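Local structure of putative NADH-flavin reductase (Streptococcus pneumoniae TIGR4, 4R01) at residues A[93-98]-A[142-147]; A[150-155]-A[180-185]; A[168-173]-A[202-207]. The protein probably binds NAD(P)H on a Rossmann fold and is thought to act as an NADH-flavin reductase. One frame throughout, in Å; residues are numbered along the deposited sequence.

Contact 1 (A[93-98]-A[142-147]); sequences TRFLVV and NNLNWT
Arg94 reaches over to the neighbouring strand and places NH2 3.2 Å from Thr147 OG1, a hydrogen bond bent to 146° at the hydrogen. The arginine chain leaves with CG beside its own backbone N, runs extended through chi2 and folds at chi3 (61°), which swings the guanidinium round to the threonine. The same NH2 makes a salt bridge with Glu194 of helix 184-196, and Thr147 OG1 also bonds His200 O in the loop beyond that helix. Arg94 NE, by contrast, is buried here and has no partner anywhere in the model. On that side of the sheet Leu96 and Thr147 run abreast from the same face, with Leu96 CG 4.1 Å from Thr147 CB; Leu191 and Leu195 pack on the leucine. The other face carries Phe95 and Trp146. Phe95 turns its ring out with CG anti to the backbone N (chi1 172°), and Leu144 CD2 comes within 4.1 Å of Phe95 CD2. Helix 76-88 closes over Phe95 and Leu144, and Phe84 meets the phenylalanine ring. Between these two layers the backbones are laced in parallel register: Phe95 N donates to Asn145 O at 2.9 Å, Thr147 N to Phe95 O at 3.0 Å, and Val97 N to Thr147 O at 3.0 Å. Asn145 centres an inverse gamma turn, and its ND2 bonds Gln92 O. Strands 94-98 and 145-150 are the fifth and sixth in a parallel sheet order 3-2-1-4-5-6, consistent with an NAD(P)-binding Rossmann fold.

Contact 2 (A[150-155]-A[180-185]); sequences SPAVDF and SQISYA
With CG anti to its backbone N (chi1 -159°), Phe155 swings its ring toward Tyr184, whose own CG lies beside the backbone N (chi1 -84°). Tyr184 CE1 consequently sits over the centre of the phenylalanine ring, 3.4 Å from Phe155 CD2, while Pro151 CB covers the opposite face; the two ring planes are inclined by 40°. Ile182 CG2 packs against Phe155 CD1 at 3.7 Å and also touches Ala152 CB. At the other end Ser180 OG accepts an almost straight bond of 3.1 Å from Val153 N, and Ala152 CB lies close beside that hydroxyl. Parallel strand pairing follows: Asp154 N donates to Ser180 O at 3.0 Å, and Ile182 N to Asp154 O at 2.9 Å. Ser183 then N-caps helix 184-196, its OG accepting from Asp186 N. The chemistry is therefore divided: Phe155 is held between Pro151 CB on one face and Tyr184 CE1 on the other, whereas two polar ends of this short parallel pair and the helix after it serve the subunit interface, Asp154 in a salt bridge with Lys129 of the second subunit and Tyr184 OH in a hydrogen bond with Asp72 of that subunit.

Contact 3 (A[168-173]-A[202-207]); sequences AGEIFT and KERISL
Ser206 lays its hydroxyl against Ala168, OG lying 3.2 Å from Ala168 CB, and bonds the carbonyl of the next residue. This is the antiparallel edge of the Rossmann-type sheet, where strand 203-209 pairs with 165-168 just as the latter gives way to a loop. Ala168 and Ser206 form a hydrogen-bonded pair with their side chains on the same face. The two bonds of the pair differ: Ala168 N to Ser206 O is short and nearly straight (2.8 Å), whereas Ser206 N meets Ala168 O at a longer 3.2 Å. Beyond the pair the loop leaves the strand, and side-chain bonds continue the contact. With OG lodged between its backbone N and carbonyl carbon (chi1 55°), Ser206 extends the hydroxyl to Gly169 O, donating a hydrogen bond that meets a lone pair in the carbonyl plane. Farther along, Glu170 folds at chi2 (74°) and runs athwart the Arg204 side chain, its carboxylate turned 41° from the plane of the guanidinium. Glu170 OE2 and Arg204 NE form a salt bridge at 3.0 Å, but its hydrogen bond is weak and the position of OE2 is uncertain. The same caution applies to a second salt bridge of OE2, with Arg139, while Arg204 NH2 also bonds Ser103 O, so the pair links the loop to other parts of the chain. Further round the bend, Thr173 OG1 donates to Ile171 O at 3.1 Å, drawing the loop back on itself. The turn is also bridged to the strand by one water, which donates to Ile171 O at 2.9 Å and to Ser206 OG at 3.1 Å.

How the contacts relate
Strands 145-150 and 203-209 are neighbours in the main sheet, so contact 1 and contact 3 share that sheet, their centres 15 Å apart. They are joined directly where Trp146 O probably accepts a hydrogen bond from Lys202 N at 2.7 Å. Contact 2 begins where strand 145-150 ends: Ser150 N and Ile205 O are 2.9 Å apart, a probable bond to contact 3, and Val153 packs on Phe172. Contacts 2 and 3 have centres 13 Å apart and interleave along the chain. Contacts 1 and 2 are 21 Å apart between centres, on opposite sides of the chain's centre.

Contact 1 (A[93-98]-A[142-147])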
loop_
_atom_site.group_PDB
_atom_site.type_symbol
_atom_site.label_atom_id
_atom_site.label_comp_id
_atom_site.label_asym_id
_atom_site.label_seq_id
_atom_site.Cartn_x
_atom_site.Cartn_y
_atom_site.Cartn_z
ATOM N N THR A 93 27.858 14.275 27.733
ATOM C CA THR A 93 27.989 13.155 26.803
ATOM C C THR A 93 26.703 12.871 26.022
ATOM O O THR A 93 25.608 12.868 26.586
ATOM C CB THR A 93 28.404 11.868 27.544
ATOM O OG1 THR A 93 29.526 12.143 28.392
ATOM C CG2 THR A 93 28.774 10.770 26.557
ATOM N N ARG A 94 26.850 12.637 24.720
ATOM C CA ARG A 94 25.721 12.284 23.865
ATOM C C ARG A 94 25.385 10.802 23.977
ATOM O O ARG A 94 26.275 9.960 24.081
ATOM C CB ARG A 94 26.017 12.640 22.407
ATOM C CG ARG A 94 26.022 14.131 22.118
ATOM C CD ARG A 94 25.986 14.400 20.623
ATOM N NE ARG A 94 24.774 13.870 19.998
ATOM C CZ ARG A 94 24.516 13.944 18.695
ATOM N NH1 ARG A 94 25.384 14.526 17.878
ATOM N NH2 ARG A 94 23.392 13.436 18.209
ATOM N N PHE A 95 24.097 10.487 23.958
ATOM C CA PHE A 95 23.653 9.104 24.047
ATOM C C PHE A 95 22.732 8.759 22.882
ATOM O O PHE A 95 21.563 9.142 22.869
ATOM C CB PHE A 95 22.954 8.854 25.385
ATOM C CG PHE A 95 22.298 7.506 25.488
ATOM C CD1 PHE A 95 23.048 6.345 25.398
ATOM C CD2 PHE A 95 20.932 7.403 25.692
ATOM C CE1 PHE A 95 22.446 5.103 25.497
ATOM C CE2 PHE A 95 20.324 6.167 25.795
ATOM C CZ PHE A 95 21.082 5.014 25.696
ATOM N N LEU A 96 23.271 8.043 21.899
ATOM C CA LEU A 96 22.511 7.671 20.711
ATOM C C LEU A 96 21.951 6.265 20.835
ATOM O O LEU A 96 22.612 5.368 21.357
ATOM C CB LEU A 96 23.378 7.774 19.454
ATOM C CG LEU A 96 23.459 9.137 18.762
ATOM C CD1 LEU A 96 24.203 10.151 19.616
ATOM C CD2 LEU A 96 24.112 8.995 17.397
ATOM N N VAL A 97 20.729 6.080 20.352
ATOM C CA VAL A 97 20.079 4.777 20.396
ATOM C C VAL A 97 19.732 4.290 18.998
ATOM O O VAL A 97 19.124 5.019 18.213
ATOM C CB VAL A 97 18.787 4.813 21.240
ATOM C CG1 VAL A 97 18.136 3.438 21.273
ATOM C CG2 VAL A 97 19.083 5.298 22.646
ATOM N N VAL A 98 20.131 3.063 18.684
ATOM C CA VAL A 98 19.660 2.403 17.475
ATOM C C VAL A 98 18.232 1.946 17.717
ATOM O O VAL A 98 17.997 0.983 18.450
ATOM C CB VAL A 98 20.534 1.205 17.087
ATOM C CG1 VAL A 98 19.963 0.513 15.860
ATOM C CG2 VAL A 98 21.967 1.657 16.843
ATOM N N ASN A 142 14.899 14.845 30.822
ATOM C CA ASN A 142 15.198 16.241 30.527
ATOM C C ASN A 142 16.694 16.545 30.468
ATOM O O ASN A 142 17.153 17.257 29.577
ATOM C CB ASN A 142 14.536 17.147 31.569
ATOM C CG ASN A 142 13.146 16.678 31.952
ATOM O OD1 ASN A 142 12.981 15.875 32.870
ATOM N ND2 ASN A 142 12.136 17.177 31.248
ATOM N N ASN A 143 17.448 16.006 31.420
ATOM C CA ASN A 143 18.869 16.317 31.533
ATOM C C ASN A 143 19.761 15.307 30.820
ATOM O O ASN A 143 20.913 15.105 31.204
ATOM C CB ASN A 143 19.267 16.410 33.005
ATOM C CG ASN A 143 18.396 17.375 33.780
ATOM O OD1 ASN A 143 17.468 16.967 34.478
ATOM N ND2 ASN A 143 18.684 18.665 33.654
ATOM N N LEU A 144 19.224 14.680 29.780
ATOM C CA LEU A 144 19.976 13.707 29.000
ATOM C C LEU A 144 20.065 14.134 27.540
ATOM O O LEU A 144 19.047 14.405 26.902
ATOM C CB LEU A 144 19.333 12.322 29.102
ATOM C CG LEU A 144 20.045 11.190 28.361
ATOM C CD1 LEU A 144 21.438 10.962 28.933
ATOM C CD2 LEU A 144 19.224 9.911 28.417
ATOM N N ASN A 145 21.285 14.197 27.017
ATOM C CA ASN A 145 21.497 14.545 25.617
ATOM C C ASN A 145 21.310 13.333 24.714
ATOM O O ASN A 145 22.277 12.790 24.182
ATOM C CB ASN A 145 22.890 15.140 25.418
ATOM C CG ASN A 145 23.079 16.439 26.172
ATOM O OD1 ASN A 145 22.136 17.208 26.353
ATOM N ND2 ASN A 145 24.304 16.689 26.622
ATOM N N TRP A 146 20.058 12.917 24.540
ATOM C CA TRP A 146 19.752 11.695 23.806
ATOM C C TRP A 146 19.376 11.962 22.355
ATOM O O TRP A 146 18.917 13.047 22.008
ATOM C CB TRP A 146 18.618 10.931 24.498
ATOM C CG TRP A 146 17.326 11.696 24.585
ATOM C CD1 TRP A 146 16.926 12.516 25.600
ATOM C CD2 TRP A 146 16.265 11.704 23.621
ATOM N NE1 TRP A 146 15.684 13.036 25.327
ATOM C CE2 TRP A 146 15.256 12.554 24.121
ATOM C CE3 TRP A 146 16.072 11.080 22.387
ATOM C CZ2 TRP A 146 14.071 12.793 23.426
ATOM C CZ3 TRP A 146 14.892 11.321 21.698
ATOM C CH2 TRP A 146 13.908 12.168 22.222
ATOM N N THR A 147 19.581 10.957 21.511
ATOM C CA THR A 147 19.129 11.009 20.128
ATOM C C THR A 147 18.705 9.618 19.669
ATOM O O THR A 147 19.531 8.713 19.548
ATOM C CB THR A 147 20.213 11.562 19.182
ATOM O OG1 THR A 147 20.541 12.904 19.562
ATOM C CG2 THR A 147 19.713 11.566 17.744
#

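Contact 2 (A[150-155]-A[180-185])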
loop_
_atom_site.group_PDB
_atom_site.type_symbol
_atom_site.label_atom_id
_atom_site.label_comp_id
_atom_site.label_asym_id
_atom_site.label_seq_id
_atom_site.Cartn_x
_atom_site.Cartn_y
_atom_site.Cartn_z
ATOM N N SER A 150 15.877 6.189 14.384
ATOM C CA SER A 150 15.015 5.205 13.741
ATOM C C SER A 150 15.548 4.808 12.372
ATOM O O SER A 150 15.923 5.666 11.575
ATOM C CB SER A 150 13.590 5.748 13.606
ATOM O OG SER A 150 12.909 5.712 14.844
ATOM N N PRO A 151 15.586 3.498 12.096
ATOM C CA PRO A 151 15.951 3.011 10.766
ATOM C C PRO A 151 14.729 3.021 9.859
ATOM O O PRO A 151 13.661 3.469 10.284
ATOM C CB PRO A 151 16.425 1.585 11.040
ATOM C CG PRO A 151 15.563 1.147 12.183
ATOM C CD PRO A 151 15.285 2.390 13.017
ATOM N N ALA A 152 14.877 2.530 8.634
ATOM C CA ALA A 152 13.746 2.434 7.724
ATOM C C ALA A 152 12.882 1.236 8.097
ATOM O O ALA A 152 13.247 0.450 8.971
ATOM C CB ALA A 152 14.222 2.327 6.294
ATOM N N VAL A 153 11.736 1.104 7.435
ATOM C CA VAL A 153 10.831 -0.011 7.687
ATOM C C VAL A 153 11.527 -1.336 7.416
ATOM O O VAL A 153 11.504 -2.245 8.245
ATOM C CB VAL A 153 9.565 0.092 6.820
ATOM C CG1 VAL A 153 8.721 -1.168 6.957
ATOM C CG2 VAL A 153 8.771 1.330 7.201
ATOM N N ASP A 154 12.155 -1.431 6.249
ATOM C CA ASP A 154 12.940 -2.601 5.893
ATOM C C ASP A 154 14.410 -2.344 6.221
ATOM O O ASP A 154 15.099 -1.616 5.506
ATOM C CB ASP A 154 12.762 -2.944 4.413
ATOM C CG ASP A 154 13.233 -4.347 4.080
ATOM O OD1 ASP A 154 13.268 -5.202 4.991
ATOM O OD2 ASP A 154 13.559 -4.600 2.902
ATOM N N PHE A 155 14.902 -2.926 7.288
ATOM C CA PHE A 155 16.245 -2.732 7.784
ATOM C C PHE A 155 17.043 -3.992 7.511
ATOM O O PHE A 155 16.778 -5.037 8.053
ATOM C CB PHE A 155 16.153 -2.472 9.281
ATOM C CG PHE A 155 17.322 -1.791 9.884
ATOM C CD1 PHE A 155 18.181 -1.039 9.138
ATOM C CD2 PHE A 155 17.549 -1.909 11.214
ATOM C CE1 PHE A 155 19.246 -0.420 9.709
ATOM C CE2 PHE A 155 18.600 -1.287 11.795
ATOM C CZ PHE A 155 19.451 -0.537 11.044
ATOM N N SER A 180 10.567 2.462 1.805
ATOM C CA SER A 180 11.338 2.742 3.008
ATOM C C SER A 180 12.232 1.557 3.364
ATOM O O SER A 180 11.789 0.608 4.012
ATOM C CB SER A 180 10.412 3.076 4.177
ATOM O OG SER A 180 11.153 3.272 5.368
ATOM N N GLN A 181 13.486 1.614 2.928
ATOM C CA GLN A 181 14.456 0.565 3.224
ATOM C C GLN A 181 15.834 1.175 3.436
ATOM O O GLN A 181 16.106 2.274 2.957
ATOM C CB GLN A 181 14.511 -0.470 2.098
ATOM C CG GLN A 181 15.031 0.089 0.782
ATOM C CD GLN A 181 15.220 -0.975 -0.280
ATOM O OE1 GLN A 181 14.255 -1.482 -0.849
ATOM N NE2 GLN A 181 16.473 -1.314 -0.558
ATOM N N ILE A 182 16.695 0.468 4.161
ATOM C CA ILE A 182 18.090 0.880 4.296
ATOM C C ILE A 182 18.954 -0.277 4.795
ATOM O O ILE A 182 18.493 -1.136 5.551
ATOM C CB ILE A 182 18.241 2.099 5.246
ATOM C CG1 ILE A 182 19.604 2.769 5.054
ATOM C CG2 ILE A 182 18.016 1.699 6.701
ATOM C CD1 ILE A 182 19.763 4.065 5.816
ATOM N N SER A 183 20.204 -0.309 4.346
ATOM C CA SER A 183 21.151 -1.326 4.787
ATOM C C SER A 183 21.755 -0.933 6.127
ATOM O O SER A 183 21.729 0.239 6.504
ATOM C CB SER A 183 22.255 -1.520 3.751
ATOM O OG SER A 183 23.036 -0.345 3.622
ATOM N N TYR A 184 22.295 -1.911 6.847
ATOM C CA TYR A 184 22.988 -1.630 8.099
ATOM C C TYR A 184 24.182 -0.720 7.840
ATOM O O TYR A 184 24.462 0.185 8.623
ATOM C CB TYR A 184 23.436 -2.922 8.785
ATOM C CG TYR A 184 22.366 -3.579 9.634
ATOM C CD1 TYR A 184 21.015 -3.405 9.349
ATOM C CD2 TYR A 184 22.707 -4.363 10.733
ATOM C CE1 TYR A 184 20.036 -4.001 10.124
ATOM C CE2 TYR A 184 21.734 -4.962 11.517
ATOM C CZ TYR A 184 20.399 -4.776 11.207
ATOM O OH TYR A 184 19.424 -5.367 11.981
ATOM N N ALA A 185 24.865 -0.951 6.723
ATOM C CA ALA A 185 26.025 -0.147 6.346
ATOM C C ALA A 185 25.660 1.324 6.131
ATOM O O ALA A 185 26.285 2.214 6.710
ATOM C CB ALA A 185 26.677 -0.719 5.097
#

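Contact 3 (A[168-173]-A[202-207])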
loop_
_atom_site.group_PDB
_atom_site.type_symbol
_atom_site.label_atom_id
_atom_site.label_comp_id
_atom_site.label_asym_id
_atom_site.label_seq_id
_atom_site.Cartn_x
_atom_site.Cartn_y
_atom_site.Cartn_z
ATOM N N ALA A 168 15.713 12.051 7.710
ATOM C CA ALA A 168 14.383 12.592 7.960
ATOM C C ALA A 168 14.181 12.820 9.450
ATOM O O ALA A 168 15.129 12.742 10.232
ATOM C CB ALA A 168 13.313 11.667 7.407
ATOM N N GLY A 169 12.942 13.100 9.841
ATOM C CA GLY A 169 12.654 13.441 11.219
ATOM C C GLY A 169 11.697 12.498 11.916
ATOM O O GLY A 169 11.816 11.276 11.821
ATOM N N GLU A 170 10.738 13.086 12.619
ATOM C CA GLU A 170 9.808 12.347 13.462
ATOM C C GLU A 170 8.750 11.595 12.655
ATOM O O GLU A 170 8.091 10.689 13.167
ATOM C CB GLU A 170 9.130 13.313 14.437
ATOM C CG GLU A 170 8.803 12.716 15.788
ATOM C CD GLU A 170 10.025 12.525 16.656
ATOM O OE1 GLU A 170 10.992 13.303 16.512
ATOM O OE2 GLU A 170 10.019 11.590 17.482
ATOM N N ILE A 171 8.597 11.975 11.389
ATOM C CA ILE A 171 7.506 11.482 10.556
ATOM C C ILE A 171 7.985 10.473 9.514
ATOM O O ILE A 171 9.047 10.645 8.913
ATOM C CB ILE A 171 6.791 12.664 9.854
ATOM C CG1 ILE A 171 6.240 13.636 10.900
ATOM C CG2 ILE A 171 5.675 12.181 8.938
ATOM C CD1 ILE A 171 5.554 14.847 10.311
ATOM N N PHE A 172 7.197 9.418 9.312
ATOM C CA PHE A 172 7.496 8.399 8.308
ATOM C C PHE A 172 7.722 9.005 6.923
ATOM O O PHE A 172 6.922 9.809 6.440
ATOM C CB PHE A 172 6.371 7.363 8.252
ATOM C CG PHE A 172 6.499 6.387 7.114
ATOM C CD1 PHE A 172 7.521 5.454 7.096
ATOM C CD2 PHE A 172 5.589 6.395 6.071
ATOM C CE1 PHE A 172 7.637 4.555 6.053
ATOM C CE2 PHE A 172 5.698 5.499 5.029
ATOM C CZ PHE A 172 6.725 4.578 5.020
ATOM N N THR A 173 8.820 8.603 6.296
ATOM C CA THR A 173 9.255 9.162 5.025
ATOM C C THR A 173 9.663 8.031 4.083
ATOM O O THR A 173 10.127 6.985 4.529
ATOM C CB THR A 173 10.431 10.153 5.233
ATOM O OG1 THR A 173 9.971 11.278 5.991
ATOM C CG2 THR A 173 11.004 10.645 3.912
ATOM N N LYS A 202 18.170 15.599 22.039
ATOM C CA LYS A 202 16.889 15.348 22.704
ATOM C C LYS A 202 15.734 15.262 21.707
ATOM O O LYS A 202 14.654 15.801 21.945
ATOM C CB LYS A 202 16.600 16.426 23.751
ATOM C CG LYS A 202 17.687 16.589 24.801
ATOM C CD LYS A 202 17.280 17.613 25.843
ATOM C CE LYS A 202 18.433 17.969 26.757
ATOM N NZ LYS A 202 18.016 18.969 27.774
ATOM N N GLU A 203 15.968 14.578 20.593
ATOM C CA GLU A 203 14.922 14.341 19.607
ATOM C C GLU A 203 15.246 13.109 18.769
ATOM O O GLU A 203 16.351 12.568 18.847
ATOM C CB GLU A 203 14.731 15.567 18.713
ATOM C CG GLU A 203 16.009 16.114 18.102
ATOM C CD GLU A 203 15.748 17.241 17.118
ATOM O OE1 GLU A 203 15.090 16.992 16.085
ATOM O OE2 GLU A 203 16.192 18.378 17.382
ATOM N N ARG A 204 14.277 12.656 17.981
ATOM C CA ARG A 204 14.489 11.492 17.132
ATOM C C ARG A 204 14.660 11.850 15.665
ATOM O O ARG A 204 13.888 12.631 15.108
ATOM C CB ARG A 204 13.335 10.496 17.252
ATOM C CG ARG A 204 13.354 9.505 16.096
ATOM C CD ARG A 204 12.209 8.544 16.109
ATOM N NE ARG A 204 10.919 9.201 15.961
ATOM C CZ ARG A 204 9.775 8.537 15.949
ATOM N NH1 ARG A 204 9.796 7.215 16.053
ATOM N NH2 ARG A 204 8.623 9.178 15.825
ATOM N N ILE A 205 15.676 11.259 15.044
ATOM C CA ILE A 205 15.843 11.336 13.604
ATOM C C ILE A 205 15.572 9.972 12.982
ATOM O O ILE A 205 15.515 8.962 13.686
ATOM C CB ILE A 205 17.255 11.799 13.227
ATOM C CG1 ILE A 205 18.296 10.850 13.827
ATOM C CG2 ILE A 205 17.486 13.222 13.708
ATOM C CD1 ILE A 205 19.723 11.233 13.512
ATOM N N SER A 206 15.404 9.943 11.664
ATOM C CA SER A 206 15.197 8.685 10.953
ATOM C C SER A 206 16.059 8.628 9.695
ATOM O O SER A 206 16.379 9.662 9.103
ATOM C CB SER A 206 13.718 8.501 10.597
ATOM O OG SER A 206 13.229 9.610 9.866
ATOM N N LEU A 207 16.435 7.416 9.296
ATOM C CA LEU A 207 17.325 7.224 8.155
ATOM C C LEU A 207 16.724 6.266 7.129
ATOM O O LEU A 207 15.957 5.372 7.487
ATOM C CB LEU A 207 18.685 6.705 8.627
ATOM C CG LEU A 207 19.465 7.645 9.547
ATOM C CD1 LEU A 207 20.689 6.943 10.124
ATOM C CD2 LEU A 207 19.872 8.892 8.786
HETATM O O HOH W 1 11.001 8.697 7.986
#